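Local coordinates for protein interpain A (Prevotella intermedia, PDB 3BB7) that is the zymogen form of a C10-family cysteine protease, which probably cleaves peptide bonds through a thiol nucleophile once its propeptide is released, at residues I152-G157 against M186-V191; G136-H141 against A192-Y197; V124-K129 against Y161-M166; P250-G255 against D312-V317; T88-T93 against V270-N275. The protein carries 1 engineered substitution. One frame throughout, in Å; residues are numbered along the deposited sequence. Where two conformers were deposited one is given.

Contact 1 of 5, residues I152-G157 against M186-V191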
# COMPACT_ATOMS: atom_id res chain seq x y z
N ILE A 152 -21.62 10.15 3.12
CA ILE A 152 -20.71 9.34 3.93
C ILE A 152 -19.84 10.36 4.67
O ILE A 152 -19.03 11.05 4.07
CB ILE A 152 -19.86 8.41 3.05
CG1 ILE A 152 -20.77 7.42 2.28
CG2 ILE A 152 -18.80 7.71 3.91
CD1 ILE A 152 -20.08 6.76 1.09
N SER A 153 -20.03 10.46 5.99
CA SER A 153 -19.47 11.56 6.78
C SER A 153 -18.53 11.08 7.86
O SER A 153 -18.69 9.97 8.38
CB SER A 153 -20.61 12.35 7.43
OG SER A 153 -21.47 12.86 6.41
N ALA A 154 -17.58 11.93 8.23
CA ALA A 154 -16.69 11.67 9.33
C ALA A 154 -16.59 12.92 10.20
O ALA A 154 -16.31 14.02 9.69
CB ALA A 154 -15.33 11.33 8.78
N ASP A 155 -16.83 12.77 11.50
CA ASP A 155 -16.63 13.87 12.46
C ASP A 155 -15.30 13.63 13.16
O ASP A 155 -15.24 13.09 14.27
CB ASP A 155 -17.78 13.91 13.46
CG ASP A 155 -17.65 15.06 14.44
OD1 ASP A 155 -16.65 15.83 14.34
OD2 ASP A 155 -18.54 15.17 15.32
N PHE A 156 -14.22 14.00 12.48
CA PHE A 156 -12.87 13.75 13.00
C PHE A 156 -12.66 14.42 14.36
O PHE A 156 -12.03 13.85 15.28
CB PHE A 156 -11.77 14.23 12.03
CG PHE A 156 -11.94 13.77 10.60
CD1 PHE A 156 -11.33 12.61 10.13
CD2 PHE A 156 -12.63 14.58 9.69
CE1 PHE A 156 -11.42 12.24 8.80
CE2 PHE A 156 -12.77 14.18 8.34
CZ PHE A 156 -12.16 13.02 7.90
N GLY A 157 -13.12 15.67 14.48
CA GLY A 157 -12.80 16.48 15.67
C GLY A 157 -13.44 15.92 16.94
O GLY A 157 -12.94 16.17 18.05
N MET A 186 -10.95 3.34 9.21
CA MET A 186 -11.02 3.13 7.75
C MET A 186 -11.93 4.16 7.09
O MET A 186 -11.56 4.75 6.09
CB MET A 186 -11.59 1.74 7.46
CG MET A 186 -10.63 0.61 7.75
SD MET A 186 -9.35 0.49 6.49
CE MET A 186 -8.36 -0.84 7.16
N LEU A 187 -13.11 4.38 7.68
CA LEU A 187 -14.07 5.33 7.12
C LEU A 187 -13.44 6.73 7.13
O LEU A 187 -13.47 7.44 6.14
CB LEU A 187 -15.35 5.31 7.94
CG LEU A 187 -16.25 6.54 7.86
CD1 LEU A 187 -16.89 6.47 6.55
CD2 LEU A 187 -17.27 6.52 8.98
N HIS A 188 -12.82 7.10 8.25
CA HIS A 188 -12.26 8.44 8.35
C HIS A 188 -11.10 8.64 7.38
O HIS A 188 -11.00 9.71 6.75
CB HIS A 188 -11.84 8.70 9.79
CG HIS A 188 -13.00 8.93 10.70
ND1 HIS A 188 -12.91 9.75 11.80
CD2 HIS A 188 -14.29 8.50 10.64
CE1 HIS A 188 -14.09 9.78 12.41
NE2 HIS A 188 -14.95 9.06 11.71
N CYS A 189 -10.28 7.61 7.21
CA CYS A 189 -9.16 7.72 6.24
C CYS A 189 -9.70 7.89 4.83
O CYS A 189 -9.10 8.65 4.03
CB CYS A 189 -8.24 6.51 6.31
SG CYS A 189 -7.25 6.48 7.83
N GLY A 190 -10.78 7.17 4.50
CA GLY A 190 -11.38 7.35 3.16
C GLY A 190 -11.97 8.74 2.96
O GLY A 190 -11.71 9.41 1.94
N VAL A 191 -12.82 9.18 3.89
CA VAL A 191 -13.45 10.50 3.76
C VAL A 191 -12.37 11.60 3.67
O VAL A 191 -12.45 12.52 2.85
CB VAL A 191 -14.42 10.76 4.91
CG1 VAL A 191 -14.89 12.22 4.91
CG2 VAL A 191 -15.61 9.77 4.80
O HOH W 1 -17.82 10.32 12.60
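The methyl of Ala154 lies over one face of the His188 imidazole, a CH-pi contact with CB 3.7 Å from the ring centroid and 18° off the ring normal. A small residue suits this place, because the ring comes close to the strand backbone. Phe156 meets the same histidine obliquely: the two ring planes stand 71° apart with centroids 5.1 Å from one another. The phenyl edge also reaches the helix backbone, where Phe156 CE1 lies 3.3 Å from His188 O, nearly in the plane of the ring.

Further along, the helix offers branched aliphatics. Ile152 turns CG1 away beside its backbone N, leaving the CG2 methyl to press on Leu187 CD1 at 3.5 Å, tighter than usual carbon packing. Val191 divides its two methyls: CG2 rests on Ile152 CG2, while CG1 faces Ala154 CB at 4.0 Å and Phe156 CZ.

Both imidazole nitrogens are engaged. ND1 is hydrogen-bonded to Tyr161 OH. His188 NE2 lies 3.3 Å from a water, and the same water accepts the N-H of Asp155. The axes of strand 152-154 and helix 186-191 run at 103°. They belong to strand 150-154, the partner of strand 138-142 in a two-stranded antiparallel hairpin, and to helix 176-192, a nearly perpendicular strand-on-helix packing within the peptidase C10 domain.

Contact 2 of 5, residues G136-H141 against A192-Y197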
# COMPACT_ATOMS: atom_id res chain seq x y z
N GLY A 136 -12.07 18.71 12.86
CA GLY A 136 -13.09 19.08 11.90
C GLY A 136 -13.94 17.93 11.40
O GLY A 136 -14.04 16.88 12.06
N SER A 137 -14.61 18.12 10.26
CA SER A 137 -15.54 17.13 9.73
C SER A 137 -15.60 17.27 8.24
O SER A 137 -15.24 18.31 7.70
CB SER A 137 -16.94 17.32 10.32
OG SER A 137 -17.43 18.63 10.12
N HIS A 138 -16.05 16.21 7.58
CA HIS A 138 -16.17 16.24 6.13
C HIS A 138 -17.11 15.14 5.67
O HIS A 138 -17.29 14.14 6.35
CB HIS A 138 -14.80 16.03 5.47
CG HIS A 138 -14.77 16.26 3.99
ND1 HIS A 138 -15.15 17.44 3.40
CD2 HIS A 138 -14.33 15.46 2.98
CE1 HIS A 138 -14.98 17.35 2.09
NE2 HIS A 138 -14.47 16.16 1.81
N THR A 139 -17.68 15.35 4.49
CA THR A 139 -18.61 14.42 3.88
C THR A 139 -18.23 14.20 2.42
O THR A 139 -17.85 15.16 1.72
CB THR A 139 -20.05 15.00 3.98
OG1 THR A 139 -20.39 15.15 5.36
CG2 THR A 139 -21.08 14.08 3.31
N VAL A 140 -18.26 12.93 1.97
CA VAL A 140 -18.28 12.63 0.53
C VAL A 140 -19.60 11.94 0.21
O VAL A 140 -20.41 11.66 1.11
CB VAL A 140 -17.07 11.79 0.11
CG1 VAL A 140 -15.76 12.49 0.50
CG2 VAL A 140 -17.11 10.37 0.72
N HIS A 141 -19.86 11.68 -1.07
CA HIS A 141 -21.16 11.13 -1.48
C HIS A 141 -20.97 9.88 -2.30
O HIS A 141 -19.92 9.69 -2.95
CB HIS A 141 -21.98 12.19 -2.25
CG HIS A 141 -22.40 13.33 -1.37
ND1 HIS A 141 -21.61 14.45 -1.16
CD2 HIS A 141 -23.48 13.49 -0.57
CE1 HIS A 141 -22.20 15.25 -0.30
NE2 HIS A 141 -23.35 14.70 0.06
N ALA A 192 -11.35 11.51 4.52
CA ALA A 192 -10.22 12.47 4.49
C ALA A 192 -9.51 12.51 3.14
O ALA A 192 -8.99 13.57 2.74
CB ALA A 192 -9.23 12.16 5.56
N SER A 193 -9.51 11.39 2.42
CA SER A 193 -8.83 11.26 1.14
C SER A 193 -9.73 11.53 -0.03
O SER A 193 -9.33 11.29 -1.18
CB SER A 193 -8.23 9.86 1.03
OG SER A 193 -7.24 9.66 2.05
N GLU A 194 -10.94 12.06 0.24
CA GLU A 194 -11.94 12.31 -0.83
C GLU A 194 -12.24 11.05 -1.65
O GLU A 194 -12.36 11.09 -2.89
CB GLU A 194 -11.49 13.45 -1.74
CG GLU A 194 -12.61 14.18 -2.46
CD GLU A 194 -13.57 14.91 -1.53
OE1 GLU A 194 -14.69 15.25 -2.00
OE2 GLU A 194 -13.21 15.14 -0.36
N MET A 195 -12.39 9.93 -0.95
CA MET A 195 -12.62 8.65 -1.59
C MET A 195 -13.84 8.68 -2.52
O MET A 195 -14.88 9.26 -2.18
CB MET A 195 -12.85 7.57 -0.52
CG MET A 195 -12.80 6.10 -0.99
SD MET A 195 -11.21 5.60 -1.71
CE MET A 195 -10.16 5.59 -0.24
N GLN A 196 -13.70 7.98 -3.66
CA GLN A 196 -14.80 7.75 -4.61
C GLN A 196 -15.16 6.29 -4.36
O GLN A 196 -14.53 5.38 -4.88
CB GLN A 196 -14.32 7.96 -6.04
CG GLN A 196 -13.99 9.46 -6.28
CD GLN A 196 -13.61 9.76 -7.69
OE1 GLN A 196 -12.67 10.54 -7.93
NE2 GLN A 196 -14.33 9.17 -8.65
N TYR A 197 -16.21 6.08 -3.57
CA TYR A 197 -16.50 4.74 -3.06
C TYR A 197 -17.16 3.88 -4.12
O TYR A 197 -17.94 4.37 -4.98
CB TYR A 197 -17.40 4.83 -1.85
CG TYR A 197 -16.64 5.15 -0.58
CD1 TYR A 197 -16.71 6.42 -0.01
CD2 TYR A 197 -15.86 4.19 0.05
CE1 TYR A 197 -15.98 6.74 1.17
CE2 TYR A 197 -15.15 4.48 1.23
CZ TYR A 197 -15.23 5.76 1.80
OH TYR A 197 -14.51 6.03 2.93
O HOH W 2 -16.93 15.94 -0.73
O HOH W 3 -17.54 8.42 -2.63
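One direct polar bond joins the two segments: His138 NE2 donates to Glu194 OE2 over 2.7 Å, with an N-H...O angle of 157°. The carboxylate oxygen receives it on its syn lone pair and lies close to the imidazole plane, although ring and carboxylate planes are turned 50° apart. Glutamate is long enough to reach, and the bend at chi2 (64°) swings its carboxylate back to the strand. The pairing would tend to favour a protonated imidazole.

Two waters extend the polar contact. One donates to Thr139 O and to Glu194 OE1, giving the second carboxylate oxygen a partner too. The other, at 2.7 Å from His141 O, also donates to Met195 O and accepts the Tyr197 N-H, tying strand backbone to loop backbone.

Apolar packing centres on Val140, whose two methyls part company. CG1 lies 3.8 Å from Glu194 OE2, beside the carboxylate, whereas CG2 meets the edge of the Tyr197 ring at CE1, also 3.8 Å away. A compact beta-branched residue fits between acid and ring. Met195 CG sits over the centre of one face of that tyrosine, 3.5 Å above its plane.

The backbone turn that delivers these groups is a Schellman motif, with Glu194 as its positive-phi C' residue ending helix 176-192. The loop runs on toward helix 208-218, whose Asp210 touches Glu194. Met195 leans on Ala118 of helix 116-128, its side chain about 7 Å from that of Ala116, the engineered residue at the predicted nucleophile position, and Val140 packs on Ile152 of strand 150-154.

Contact 3 of 5, residues V124-K129 against Y161-M166. Unlike the reference sequence in segment 124-129: Val124 (reference Ala).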
# COMPACT_ATOMS: atom_id res chain seq x y z
N VAL A 124 -0.79 2.75 8.51
CA VAL A 124 0.27 3.64 8.97
C VAL A 124 -0.15 4.43 10.22
O VAL A 124 0.64 4.52 11.16
CB VAL A 124 0.72 4.58 7.82
CG1 VAL A 124 1.76 5.63 8.34
CG2 VAL A 124 1.35 3.74 6.72
N LEU A 125 -1.36 4.98 10.26
CA LEU A 125 -1.80 5.69 11.48
C LEU A 125 -1.82 4.78 12.70
O LEU A 125 -1.39 5.16 13.80
CB LEU A 125 -3.19 6.29 11.27
CG LEU A 125 -3.18 7.72 10.68
CD1 LEU A 125 -2.20 7.90 9.49
CD2 LEU A 125 -4.57 8.24 10.36
N ASN A 126 -2.24 3.53 12.51
CA ASN A 126 -2.28 2.60 13.61
C ASN A 126 -0.87 2.27 14.12
O ASN A 126 -0.65 2.04 15.30
CB ASN A 126 -2.98 1.30 13.21
CG ASN A 126 -3.03 0.31 14.37
OD1 ASN A 126 -3.67 0.57 15.41
ND2 ASN A 126 -2.34 -0.82 14.21
N TYR A 127 0.10 2.20 13.20
CA TYR A 127 1.49 1.98 13.61
C TYR A 127 1.93 3.06 14.61
O TYR A 127 2.59 2.77 15.64
CB TYR A 127 2.40 1.95 12.38
CG TYR A 127 3.85 1.89 12.77
CD1 TYR A 127 4.43 0.70 13.23
CD2 TYR A 127 4.63 3.05 12.75
CE1 TYR A 127 5.77 0.65 13.62
CE2 TYR A 127 6.01 3.02 13.16
CZ TYR A 127 6.55 1.81 13.58
OH TYR A 127 7.86 1.74 14.02
N PHE A 128 1.57 4.32 14.33
CA PHE A 128 1.93 5.44 15.23
C PHE A 128 1.01 5.65 16.40
O PHE A 128 1.38 6.36 17.35
CB PHE A 128 1.98 6.73 14.41
CG PHE A 128 3.15 6.76 13.44
CD1 PHE A 128 4.46 6.83 13.94
CD2 PHE A 128 2.93 6.68 12.08
CE1 PHE A 128 5.55 6.85 13.07
CE2 PHE A 128 4.03 6.67 11.19
CZ PHE A 128 5.32 6.77 11.69
N LYS A 129 -0.19 5.06 16.35
CA LYS A 129 -1.23 5.28 17.37
C LYS A 129 -1.47 6.78 17.56
O LYS A 129 -1.49 7.31 18.68
CB LYS A 129 -0.90 4.57 18.68
CG LYS A 129 -1.00 3.07 18.52
CD LYS A 129 -0.29 2.34 19.64
CE LYS A 129 -0.09 0.88 19.22
NZ LYS A 129 -0.15 0.68 17.72
N TYR A 161 -9.81 8.12 18.40
CA TYR A 161 -9.54 6.83 17.75
C TYR A 161 -9.23 5.76 18.79
O TYR A 161 -8.46 5.98 19.73
CB TYR A 161 -8.47 6.95 16.65
CG TYR A 161 -8.96 7.91 15.61
CD1 TYR A 161 -8.48 9.21 15.57
CD2 TYR A 161 -9.97 7.54 14.70
CE1 TYR A 161 -9.01 10.14 14.66
CE2 TYR A 161 -10.48 8.44 13.79
CZ TYR A 161 -10.01 9.76 13.78
OH TYR A 161 -10.57 10.69 12.90
N ASP A 162 -9.86 4.61 18.66
CA ASP A 162 -9.79 3.59 19.71
C ASP A 162 -8.60 2.66 19.46
O ASP A 162 -8.77 1.47 19.14
CB ASP A 162 -11.11 2.84 19.79
CG ASP A 162 -11.21 1.92 21.01
OD1 ASP A 162 -12.23 1.20 21.08
OD2 ASP A 162 -10.32 1.92 21.90
N TRP A 163 -7.39 3.21 19.58
CA TRP A 163 -6.16 2.46 19.28
C TRP A 163 -6.04 1.14 20.03
O TRP A 163 -5.54 0.16 19.48
CB TRP A 163 -4.92 3.32 19.54
CG TRP A 163 -4.95 4.62 18.78
CD1 TRP A 163 -5.08 5.87 19.29
CD2 TRP A 163 -4.97 4.77 17.35
NE1 TRP A 163 -5.08 6.80 18.29
CE2 TRP A 163 -5.05 6.15 17.08
CE3 TRP A 163 -4.90 3.87 16.28
CZ2 TRP A 163 -5.05 6.65 15.76
CZ3 TRP A 163 -4.92 4.36 14.97
CH2 TRP A 163 -5.02 5.75 14.72
N ALA A 164 -6.50 1.11 21.27
CA ALA A 164 -6.37 -0.11 22.10
C ALA A 164 -7.21 -1.27 21.58
O ALA A 164 -6.93 -2.41 21.97
CB ALA A 164 -6.73 0.19 23.58
N ASN A 165 -8.20 -1.00 20.71
CA ASN A 165 -9.07 -2.04 20.15
C ASN A 165 -8.78 -2.33 18.67
O ASN A 165 -9.57 -3.03 18.00
CB ASN A 165 -10.55 -1.69 20.35
CG ASN A 165 -11.10 -2.19 21.68
OD1 ASN A 165 -10.81 -3.32 22.11
ND2 ASN A 165 -11.89 -1.35 22.33
N MET A 166 -7.64 -1.84 18.17
CA MET A 166 -7.22 -2.18 16.81
C MET A 166 -6.43 -3.49 16.80
O MET A 166 -5.26 -3.53 17.11
CB MET A 166 -6.35 -1.07 16.20
CG MET A 166 -6.89 0.29 16.31
SD MET A 166 -8.13 0.61 15.09
CE MET A 166 -8.50 2.36 15.45
O HOH W 4 -2.72 -3.33 15.91
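Lys129 lays its main chain, CA and carbonyl, over one face of the Trp163 indole, an unusual partner for a large aromatic ring. Lys129 CA stands 4.0 Å from the centroid of the six-membered ring, 19° off its normal, in a CH-pi contact, and Lys129 O rests over the same face at 3.6 Å from Trp163 NE1. That oxygen is not the partner of the indole N-H, which goes to Pro131 O. On the opposite face Tyr161 CB comes within 3.4 Å of the ring plane, so the indole is sandwiched between its own loop and the helix end.

Lys129 is the first residue beyond helix 116-128 and has positive phi, a turn that lets its main chain lie across the broad tryptophan surface. This helix begins at Ala116, the engineered replacement at the predicted nucleophile; a nucleophile at the start of a central helix is as in papain-like (clan CA) peptidases. The aliphatic part of the lysine slides past the tryptophan, with Lys129 CB 4.1 Å from Trp163 CG.

The far rim of the indole reaches the last helical turns, where Trp163 CZ3 comes to 3.5 Å from Asn126 CA and CH2 lies near Leu125 CB. Asn126 has CG anti to its backbone N (chi1 -180°), which carries the amide toward Met166: OD1 closes on Met166 CB at 3.2 Å. Its ND2 donates to a water that in turn donates to Met166 O, bridging helix and loop.

Contact 4 of 5, residues P250-G255 against D312-V317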
# COMPACT_ATOMS: atom_id res chain seq x y z
N PRO A 250 6.99 4.26 8.17
CA PRO A 250 6.41 3.51 7.05
C PRO A 250 5.76 4.49 6.10
O PRO A 250 5.29 5.58 6.53
CB PRO A 250 5.36 2.64 7.71
CG PRO A 250 5.64 2.66 9.20
CD PRO A 250 6.37 3.96 9.47
N LEU A 251 5.74 4.14 4.81
CA LEU A 251 5.30 5.03 3.74
C LEU A 251 4.03 4.56 3.04
O LEU A 251 3.96 3.42 2.61
CB LEU A 251 6.39 5.18 2.67
CG LEU A 251 7.71 5.77 3.18
CD1 LEU A 251 8.78 5.66 2.13
CD2 LEU A 251 7.52 7.21 3.55
N ILE A 252 3.04 5.44 2.92
CA ILE A 252 1.86 5.16 2.10
C ILE A 252 2.31 5.33 0.65
O ILE A 252 2.92 6.35 0.29
CB ILE A 252 0.77 6.21 2.44
CG1 ILE A 252 0.37 6.10 3.92
CG2 ILE A 252 -0.44 6.07 1.49
CD1 ILE A 252 -0.42 7.30 4.45
N TYR A 253 2.06 4.34 -0.21
CA TYR A 253 2.62 4.32 -1.56
C TYR A 253 1.55 3.82 -2.53
O TYR A 253 0.80 2.90 -2.20
CB TYR A 253 3.80 3.36 -1.55
CG TYR A 253 4.81 3.46 -2.69
CD1 TYR A 253 6.04 4.07 -2.49
CD2 TYR A 253 4.52 2.95 -3.97
CE1 TYR A 253 6.99 4.14 -3.50
CE2 TYR A 253 5.47 3.01 -5.00
CZ TYR A 253 6.70 3.62 -4.76
OH TYR A 253 7.65 3.66 -5.78
N GLY A 254 1.46 4.38 -3.73
CA GLY A 254 0.48 3.86 -4.67
C GLY A 254 0.22 4.83 -5.79
O GLY A 254 0.99 5.77 -6.02
N GLY A 255 -0.88 4.63 -6.49
CA GLY A 255 -1.21 5.49 -7.63
C GLY A 255 -2.45 5.02 -8.35
O GLY A 255 -3.04 4.00 -7.99
N ASP A 312 3.26 7.14 -6.49
CA ASP A 312 3.23 8.31 -5.65
C ASP A 312 3.51 7.83 -4.23
O ASP A 312 3.30 6.65 -3.91
CB ASP A 312 1.82 8.93 -5.64
CG ASP A 312 1.28 9.20 -7.03
OD1 ASP A 312 0.07 8.95 -7.25
OD2 ASP A 312 2.05 9.64 -7.90
N MET A 313 4.00 8.72 -3.38
CA MET A 313 4.11 8.37 -1.96
C MET A 313 3.59 9.52 -1.14
O MET A 313 3.65 10.69 -1.55
CB MET A 313 5.54 7.96 -1.56
CG MET A 313 6.50 9.06 -1.25
SD MET A 313 8.03 8.62 -0.35
CE MET A 313 8.84 7.60 -1.59
N VAL A 314 3.12 9.20 0.05
CA VAL A 314 2.82 10.23 1.04
C VAL A 314 3.86 10.03 2.11
O VAL A 314 3.91 8.94 2.73
CB VAL A 314 1.40 10.14 1.61
CG1 VAL A 314 1.24 11.21 2.67
CG2 VAL A 314 0.38 10.33 0.51
N ARG A 315 4.70 11.05 2.31
CA ARG A 315 5.69 11.03 3.38
C ARG A 315 5.31 12.11 4.39
O ARG A 315 4.38 12.90 4.16
CB ARG A 315 7.10 11.20 2.80
CG ARG A 315 7.40 12.55 2.22
CD ARG A 315 8.82 12.60 1.66
NE ARG A 315 8.98 13.85 0.93
CZ ARG A 315 10.12 14.28 0.42
NH1 ARG A 315 11.23 13.56 0.58
NH2 ARG A 315 10.15 15.43 -0.26
N GLY A 316 6.00 12.15 5.54
CA GLY A 316 5.72 13.16 6.56
C GLY A 316 4.65 12.75 7.55
O GLY A 316 4.14 13.59 8.27
N VAL A 317 4.30 11.47 7.58
CA VAL A 317 3.30 10.96 8.51
C VAL A 317 4.04 10.24 9.64
O VAL A 317 4.70 9.19 9.44
CB VAL A 317 2.32 10.00 7.81
CG1 VAL A 317 1.29 9.44 8.81
CG2 VAL A 317 1.58 10.74 6.66
O HOH W 5 5.48 8.17 7.08
O HOH W 6 3.33 7.61 4.95
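Gly254 and Asp312 form a hydrogen-bonded antiparallel pair in both directions: Gly254 N donates to Asp312 O at 2.9 Å, and Asp312 N returns a bond to Gly254 O at 2.7 Å. Glycine suits this place, since its extended backbone leaves no room for a beta carbon beside the carbonyl of Tyr253. Next along, Val314 N donates to Ile252 O, 2.9 Å away and at 165°. Between them Tyr253 and Met313 make the non-hydrogen-bonded pair, where the strands draw close and Met313 CA approaches Ile252 O in a CA-H...O contact.

At the Pro250 end a water accepts the Ile252 N-H and lies 2.7 Å from Val314 O, standing in for direct strand pairing. These are neighbouring strands, 251-255 and 312-315, of the large antiparallel sheet, and Gly255 lies beside His267, the predicted proton acceptor.

Side chains fill both faces. Tyr253 sets one ring face over Asp312 O, 3.7 Å from its plane, while its hydroxyl bonds to Gln311 and Trp237. Met313, bent at chi3 (66°), brings SD to 3.9 Å from Leu251 CD1, a flexible unbranched chain that can bend its sulfur onto the leucine. On the other face Ile252 and Val314 meet CB to CB at 4.1 Å.

Contact 5 of 5, residues T88-T93 against V270-N275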
# COMPACT_ATOMS: atom_id res chain seq x y z
N THR A 88 10.44 -5.31 8.60
CA THR A 88 9.00 -5.05 8.59
C THR A 88 8.49 -4.42 9.88
O THR A 88 8.54 -5.07 10.94
CB THR A 88 8.29 -6.40 8.32
OG1 THR A 88 8.85 -6.98 7.14
CG2 THR A 88 6.75 -6.22 8.15
N LEU A 89 8.01 -3.17 9.79
CA LEU A 89 7.53 -2.42 10.93
C LEU A 89 6.08 -2.68 11.33
O LEU A 89 5.77 -2.67 12.54
CB LEU A 89 7.69 -0.91 10.66
CG LEU A 89 9.16 -0.46 10.59
CD1 LEU A 89 9.27 0.97 10.08
CD2 LEU A 89 9.86 -0.57 11.96
N LEU A 90 5.18 -2.87 10.35
CA LEU A 90 3.78 -3.05 10.72
C LEU A 90 3.50 -4.46 11.26
O LEU A 90 4.19 -5.44 10.90
CB LEU A 90 2.91 -2.85 9.47
CG LEU A 90 2.41 -1.46 9.07
CD1 LEU A 90 3.27 -0.24 9.36
CD2 LEU A 90 1.89 -1.51 7.62
N THR A 91 2.47 -4.58 12.12
CA THR A 91 2.04 -5.90 12.61
C THR A 91 0.64 -6.28 12.11
O THR A 91 0.15 -7.38 12.36
CB THR A 91 2.05 -5.93 14.14
OG1 THR A 91 1.26 -4.84 14.65
CG2 THR A 91 3.51 -5.78 14.65
N THR A 92 -0.02 -5.34 11.42
CA THR A 92 -1.38 -5.54 10.99
C THR A 92 -1.42 -6.21 9.61
O THR A 92 -0.48 -6.10 8.81
CB THR A 92 -2.13 -4.21 10.91
OG1 THR A 92 -1.35 -3.27 10.13
CG2 THR A 92 -2.38 -3.65 12.28
N THR A 93 -2.53 -6.90 9.33
CA THR A 93 -2.77 -7.46 8.02
C THR A 93 -4.17 -7.07 7.56
O THR A 93 -5.04 -7.91 7.35
CB THR A 93 -2.59 -9.00 8.02
OG1 THR A 93 -3.28 -9.57 9.13
CG2 THR A 93 -1.12 -9.35 8.09
N VAL A 270 1.61 -0.19 1.80
CA VAL A 270 2.56 0.42 2.72
C VAL A 270 3.95 -0.18 2.50
O VAL A 270 4.08 -1.42 2.42
CB VAL A 270 2.14 0.26 4.21
CG1 VAL A 270 3.13 0.95 5.14
CG2 VAL A 270 0.72 0.78 4.39
N ILE A 271 4.96 0.68 2.41
CA ILE A 271 6.36 0.20 2.51
C ILE A 271 6.76 0.35 3.95
O ILE A 271 6.78 1.47 4.50
CB ILE A 271 7.34 0.99 1.61
CG1 ILE A 271 6.97 0.77 0.12
CG2 ILE A 271 8.83 0.61 1.94
CD1 ILE A 271 7.75 1.71 -0.80
N ASP A 272 7.11 -0.77 4.56
CA ASP A 272 7.40 -0.76 5.98
C ASP A 272 8.74 -1.38 6.35
O ASP A 272 8.95 -1.77 7.49
CB ASP A 272 6.25 -1.37 6.79
CG ASP A 272 6.08 -2.84 6.59
OD1 ASP A 272 5.38 -3.46 7.42
OD2 ASP A 272 6.65 -3.41 5.61
N GLY A 273 9.66 -1.40 5.39
CA GLY A 273 11.03 -1.86 5.70
C GLY A 273 11.79 -2.03 4.40
O GLY A 273 11.24 -1.81 3.30
N TYR A 274 13.03 -2.49 4.51
CA TYR A 274 13.84 -2.84 3.35
C TYR A 274 14.95 -3.76 3.81
O TYR A 274 15.29 -3.78 4.99
CB TYR A 274 14.44 -1.61 2.66
CG TYR A 274 15.35 -0.72 3.49
CD1 TYR A 274 14.86 0.41 4.13
CD2 TYR A 274 16.71 -1.01 3.62
CE1 TYR A 274 15.70 1.22 4.87
CE2 TYR A 274 17.55 -0.21 4.36
CZ TYR A 274 17.04 0.93 4.96
OH TYR A 274 17.86 1.73 5.70
N ASN A 275 15.47 -4.53 2.86
CA ASN A 275 16.57 -5.43 3.19
C ASN A 275 17.89 -4.91 2.62
O ASN A 275 17.93 -3.85 1.97
CB ASN A 275 16.27 -6.91 2.83
CG ASN A 275 16.22 -7.19 1.33
OD1 ASN A 275 16.62 -6.38 0.50
ND2 ASN A 275 15.71 -8.39 0.98
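Asp272 points its carboxylate at the loop, across the path of Thr88 and Leu90, both of which it meets obliquely. Its CG stands between the backbone N and the carbonyl carbon (chi1 69°), a torsion that brings OD1 to Leu90 N, 3.0 Å away with an N-H...O angle of 156°. The amide comes from the anti side and 28° out of the carboxylate plane. The Thr88 methyl CG2 crowds the same oxygen at 3.2 Å.

Leu89 instead meets the strand backbone. Its N-H donates to Asp272 O at 2.9 Å, and its CG lies 3.4 Å from that carbonyl oxygen. Leu90 turns toward the strand and crosses Val270, with CD2 at 3.7 Å from CG1; leucine has the reach, and the beta-branched valine gives a broad flank. Gly273 suits its place because a CB there would press tightly on Thr88 N.

The other carboxylate oxygen, OD2, is hydrogen-bonded to Ser281 OG, which Thr88 OG1 also joins. One buried aspartate therefore grips two successive loop amides, one by its carbonyl and one by its side chain, and ties the segment leading to helix 116-128 onto strand 267-274; the carboxylate's charge is probably eased by Leu90 N-H at OD1 and the Ser281 hydroxyl at OD2.

In the fold
Contacts 1 to 3 lie wholly in the peptidase C10 domain of this propeptide-plus-protease fragment. Contacts 1 and 2, centres about 6 Å apart, share the hairpin of strands 138-142 and 150-154 and the end of helix 176-192. Contact 3, its centre about 15 Å from that of contact 1, crosses it along the chain and touches it where Leu125 packs on Cys189. Contacts 4 and 5 lie about 13 Å apart between centres on adjoining strands, 251-255 and 267-274, of the large sheet. Helix 116-128 mediates: its Val124 packs on both Ile252 and Val270. Contact 5 spans contacts 1 to 3, while contact 4 closes last, so chain-distant pieces converge round the helix that begins at the predicted nucleophile.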